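Local coordinates for periplasmic sugar-binding domain protein (Pseudomonas fluorescens Pf-5, PDB 3H75) that probably binds a carbohydrate in the periplasm, at residues W210-N213 / D214-L218; Q296-P300 / A301-Q305. All blocks are in the same frame, centred on the assembly; numbering follows the deposited sequence.

Both contacts are helix N-caps that follow strands of the same mixed sheet, in one of the two alpha/beta domains of this periplasmic binding protein. Contact 1 (210-218) comes first along the chain, at the turn from strand 206-211, an inner strand of the sheet, into helix 214-226. Contact 2 (296-305) follows, where strand 296-297, at one edge of the sheet and antiparallel to its neighbour 257-260, gives way to helix 300-309. Their centres are about 17 Å apart and their nearest atoms about 9 Å, so they do not touch. Contact 1 is buried and has a glycerol molecule beside it, which may mark a ligand pocket, whereas contact 2 is only partly buried and joins the edge strand to its helix.

Contact 1: residues W210-N213 / D214-L218; sequences WSAN and DEMAL
Asn213 is the N-cap of helix 214-226 and bonds to Met216, a local contact at the strand-to-helix turn of the beta-alpha-beta unit formed by strand 206-211, this helix and strand 236-240. Its OD1 accepts from Met216 N at 2.9 Å in a nearly straight bond (168° at the hydrogen), with the donor tilted 28° from the carbonyl plane. The side chain can reach back over the helix end because CG lies between the backbone N and the carbonyl carbon (chi1 88°). A weak bond from Ala217 N to Asn213 O, 3.4 Å long, adds a backbone link. The other amide atom, ND2, lies beside CB of Glu215 and donates to Trp187 O and to a bound glycerol, so both ends of the buried amide are engaged and its rotation is fixed. Such a glycerol, probably from the crystallisation liquor, is consistent with a ligand pocket here. Asp214 turns to Ser243 and Asn241, tying the helix start to the loop after strand 236-240. Ser211 packs its CB against that of Ala217 at 3.9 Å. Met216, a selenomethionine, bends at its last torsion, bringing CE back to 3.8 Å from Ala212 CB.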
loop_
_atom_site.group_PDB
_atom_site.type_symbol
_atom_site.label_atom_id
_atom_site.label_comp_id
_atom_site.label_asym_id
_atom_site.label_seq_id
_atom_site.Cartn_x
_atom_site.Cartn_y
_atom_site.Cartn_z
ATOM N N TRP A 210 5.668 -13.982 -7.628
ATOM C CA TRP A 210 4.826 -12.804 -7.414
ATOM C C TRP A 210 4.695 -12.642 -5.900
ATOM O O TRP A 210 4.368 -13.602 -5.206
ATOM C CB TRP A 210 3.445 -13.080 -8.023
ATOM C CG TRP A 210 2.392 -12.003 -7.906
ATOM C CD1 TRP A 210 2.017 -11.121 -8.879
ATOM C CD2 TRP A 210 1.490 -11.793 -6.806
ATOM N NE1 TRP A 210 0.930 -10.385 -8.462
ATOM C CE2 TRP A 210 0.587 -10.778 -7.195
ATOM C CE3 TRP A 210 1.354 -12.369 -5.535
ATOM C CZ2 TRP A 210 -0.442 -10.326 -6.357
ATOM C CZ3 TRP A 210 0.326 -11.919 -4.697
ATOM C CH2 TRP A 210 -0.556 -10.908 -5.117
ATOM N N SER A 211 4.973 -11.442 -5.391
ATOM C CA SER A 211 4.843 -11.169 -3.955
ATOM C C SER A 211 3.989 -9.931 -3.728
ATOM O O SER A 211 4.163 -8.915 -4.408
ATOM C CB SER A 211 6.211 -10.953 -3.306
ATOM O OG SER A 211 6.943 -12.163 -3.253
ATOM N N ALA A 212 3.066 -10.015 -2.772
ATOM C CA ALA A 212 2.179 -8.894 -2.477
ATOM C C ALA A 212 2.887 -7.721 -1.808
ATOM O O ALA A 212 2.306 -6.656 -1.651
ATOM C CB ALA A 212 0.996 -9.360 -1.636
ATOM N N ASN A 213 4.127 -7.910 -1.372
ATOM C CA ASN A 213 4.874 -6.783 -0.826
ATOM C C ASN A 213 6.363 -7.040 -1.002
ATOM O O ASN A 213 6.765 -8.153 -1.374
ATOM C CB ASN A 213 4.462 -6.456 0.630
ATOM C CG ASN A 213 5.236 -7.221 1.673
ATOM O OD1 ASN A 213 5.808 -8.268 1.403
ATOM N ND2 ASN A 213 5.235 -6.697 2.900
ATOM N N ASP A 214 7.174 -6.010 -0.783
ATOM C CA ASP A 214 8.608 -6.133 -0.982
ATOM C C ASP A 214 9.348 -6.939 0.072
ATOM O O ASP A 214 10.310 -7.634 -0.254
ATOM C CB ASP A 214 9.246 -4.741 -1.156
ATOM C CG ASP A 214 9.058 -3.834 0.048
ATOM O OD1 ASP A 214 8.217 -4.127 0.923
ATOM O OD2 ASP A 214 9.759 -2.803 0.099
ATOM N N GLU A 215 8.897 -6.859 1.320
ATOM C CA GLU A 215 9.520 -7.605 2.410
ATOM C C GLU A 215 9.556 -9.091 2.058
ATOM O O GLU A 215 10.598 -9.747 2.156
ATOM C CB GLU A 215 8.718 -7.429 3.704
ATOM C CG GLU A 215 8.601 -5.999 4.231
ATOM C CD GLU A 215 9.850 -5.518 4.942
ATOM O OE1 GLU A 215 10.565 -6.361 5.527
ATOM O OE2 GLU A 215 10.107 -4.293 4.932
HETATM N N MSE A 216 8.411 -9.622 1.647
HETATM C CA MSE A 216 8.323 -11.031 1.297
HETATM C C MSE A 216 9.163 -11.361 0.070
HETATM O O MSE A 216 9.796 -12.408 0.019
HETATM C CB MSE A 216 6.863 -11.424 1.083
HETATM C CG MSE A 216 6.035 -11.286 2.354
HETATM SE SE MSE A 216 4.241 -11.939 2.212
HETATM C CE MSE A 216 3.609 -10.730 0.800
ATOM N N ALA A 217 9.187 -10.469 -0.916
ATOM C CA ALA A 217 9.995 -10.715 -2.106
ATOM C C ALA A 217 11.470 -10.850 -1.713
ATOM O O ALA A 217 12.162 -11.761 -2.166
ATOM C CB ALA A 217 9.810 -9.577 -3.111
ATOM N N LEU A 218 11.947 -9.945 -0.862
ATOM C CA LEU A 218 13.338 -9.980 -0.413
ATOM C C LEU A 218 13.647 -11.276 0.343
ATOM O O LEU A 218 14.751 -11.815 0.242
ATOM C CB LEU A 218 13.628 -8.760 0.464
ATOM C CG LEU A 218 13.569 -7.434 -0.294
ATOM C CD1 LEU A 218 13.664 -6.284 0.690
ATOM C CD2 LEU A 218 14.686 -7.371 -1.328
#

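Contact 2: residues Q296-P300 / A301-Q305; sequences QALTP and AQARQ
A capping box between Thr299 and Gln302 opens helix 300-309, directly after the short edge strand 296-297. In this reciprocal pair the side chain of each residue accepts from the backbone N of the other. Thr299 OG1 takes the N-H of Gln302 at 3.1 Å in a fairly straight bond (161°); the hydroxyl faces the helix end because it stands between its own backbone N and carbonyl carbon (chi1 60°). In return, Gln302 OE1 receives Thr299 N at 3.0 Å, in the carbonyl plane and on a lone pair. The glutamine chain runs extended beyond CG, which carries its amide back past the threonine hydroxyl, with CG only 3.1 Å from OG1.

A water lies within bonding distance of both Gln302 OE1 (2.6 Å) and Ala297 O and can bridge the cap to the end of the strand. With OE1 held by these partners, the amide is turned so that NE2 points to Gln296, whose OE1 it meets in a weak bond of 3.3 Å. The two glutamine side chains cross at about a right angle, their amide planes 47° apart. Behind the cap the regular helical bonding begins: Ala303 N donates to Thr299 O at 2.9 Å, and Arg304 N to Pro300 O. Pro300, in the first helical turn, has no N-H of its own to donate.

Leu298 is buried, its CD2 alongside CB of Gln302. Backbone bonds between Gln296 and Ala260 and between Leu298 and Leu258 join the strand part of the segment to strand 257-260, while Leu298 rests on Leu247 and Leu250 of helix 244-252 and Ala303, in the first turn of the capped helix, meets Ile251 of that same helix.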
loop_
_atom_site.group_PDB
_atom_site.type_symbol
_atom_site.label_atom_id
_atom_site.label_comp_id
_atom_site.label_asym_id
_atom_site.label_seq_id
_atom_site.Cartn_x
_atom_site.Cartn_y
_atom_site.Cartn_z
ATOM N N GLN A 296 2.656 2.625 -9.453
ATOM C CA GLN A 296 3.455 2.722 -10.666
ATOM C C GLN A 296 4.555 1.680 -10.566
ATOM O O GLN A 296 5.124 1.474 -9.495
ATOM C CB GLN A 296 4.117 4.094 -10.796
ATOM C CG GLN A 296 3.209 5.231 -11.204
ATOM C CD GLN A 296 3.981 6.522 -11.409
ATOM O OE1 GLN A 296 4.990 6.545 -12.118
ATOM N NE2 GLN A 296 3.509 7.603 -10.795
ATOM N N ALA A 297 4.843 1.019 -11.680
ATOM C CA ALA A 297 5.924 0.042 -11.720
ATOM C C ALA A 297 7.167 0.911 -11.898
ATOM O O ALA A 297 7.456 1.379 -13.000
ATOM C CB ALA A 297 5.747 -0.890 -12.906
ATOM N N LEU A 298 7.889 1.133 -10.804
ATOM C CA LEU A 298 9.069 1.986 -10.806
ATOM C C LEU A 298 10.155 1.660 -11.811
ATOM O O LEU A 298 10.450 0.500 -12.068
ATOM C CB LEU A 298 9.712 1.999 -9.421
ATOM C CG LEU A 298 8.918 2.557 -8.243
ATOM C CD1 LEU A 298 9.755 2.384 -6.979
ATOM C CD2 LEU A 298 8.585 4.024 -8.472
ATOM N N THR A 299 10.744 2.712 -12.372
ATOM C CA THR A 299 11.851 2.566 -13.301
ATOM C C THR A 299 13.074 2.702 -12.398
ATOM O O THR A 299 12.965 3.199 -11.276
ATOM C CB THR A 299 11.886 3.709 -14.327
ATOM O OG1 THR A 299 12.040 4.957 -13.642
ATOM C CG2 THR A 299 10.601 3.741 -15.135
ATOM N N PRO A 300 14.249 2.253 -12.860
ATOM C CA PRO A 300 15.438 2.378 -12.014
ATOM C C PRO A 300 15.706 3.837 -11.644
ATOM O O PRO A 300 16.122 4.133 -10.527
ATOM C CB PRO A 300 16.541 1.784 -12.885
ATOM C CG PRO A 300 15.806 0.725 -13.655
ATOM C CD PRO A 300 14.538 1.441 -14.056
ATOM N N ALA A 301 15.458 4.742 -12.589
ATOM C CA ALA A 301 15.668 6.168 -12.355
ATOM C C ALA A 301 14.787 6.685 -11.221
ATOM O O ALA A 301 15.248 7.429 -10.356
ATOM C CB ALA A 301 15.388 6.952 -13.632
ATOM N N GLN A 302 13.517 6.296 -11.231
ATOM C CA GLN A 302 12.590 6.717 -10.187
ATOM C C GLN A 302 12.982 6.104 -8.849
ATOM O O GLN A 302 12.892 6.754 -7.808
ATOM C CB GLN A 302 11.167 6.287 -10.538
ATOM C CG GLN A 302 10.599 6.953 -11.776
ATOM C CD GLN A 302 9.223 6.422 -12.118
ATOM O OE1 GLN A 302 9.038 5.217 -12.288
ATOM N NE2 GLN A 302 8.247 7.319 -12.217
ATOM N N ALA A 303 13.403 4.843 -8.880
ATOM C CA ALA A 303 13.805 4.147 -7.662
ATOM C C ALA A 303 15.011 4.835 -7.032
ATOM O O ALA A 303 15.117 4.918 -5.812
ATOM C CB ALA A 303 14.130 2.690 -7.973
ATOM N N ARG A 304 15.919 5.323 -7.872
ATOM C CA ARG A 304 17.116 6.012 -7.399
ATOM C C ARG A 304 16.717 7.266 -6.624
ATOM O O ARG A 304 17.279 7.560 -5.571
ATOM C CB ARG A 304 18.001 6.401 -8.589
ATOM C CG ARG A 304 19.307 7.108 -8.226
ATOM C CD ARG A 304 20.475 6.131 -8.103
ATOM N NE ARG A 304 20.649 5.612 -6.749
ATOM C CZ ARG A 304 21.560 4.702 -6.410
ATOM N NH1 ARG A 304 22.379 4.205 -7.327
ATOM N NH2 ARG A 304 21.659 4.295 -5.152
ATOM N N GLN A 305 15.752 8.007 -7.160
ATOM C CA GLN A 305 15.271 9.226 -6.516
ATOM C C GLN A 305 14.667 8.921 -5.150
ATOM O O GLN A 305 14.986 9.574 -4.154
ATOM C CB GLN A 305 14.213 9.907 -7.385
ATOM C CG GLN A 305 14.738 10.529 -8.664
ATOM C CD GLN A 305 13.635 11.182 -9.477
ATOM O OE1 GLN A 305 12.930 10.519 -10.238
ATOM N NE2 GLN A 305 13.470 12.489 -9.305
HETATM O O HOH W 1 6.903 4.286 -13.521
#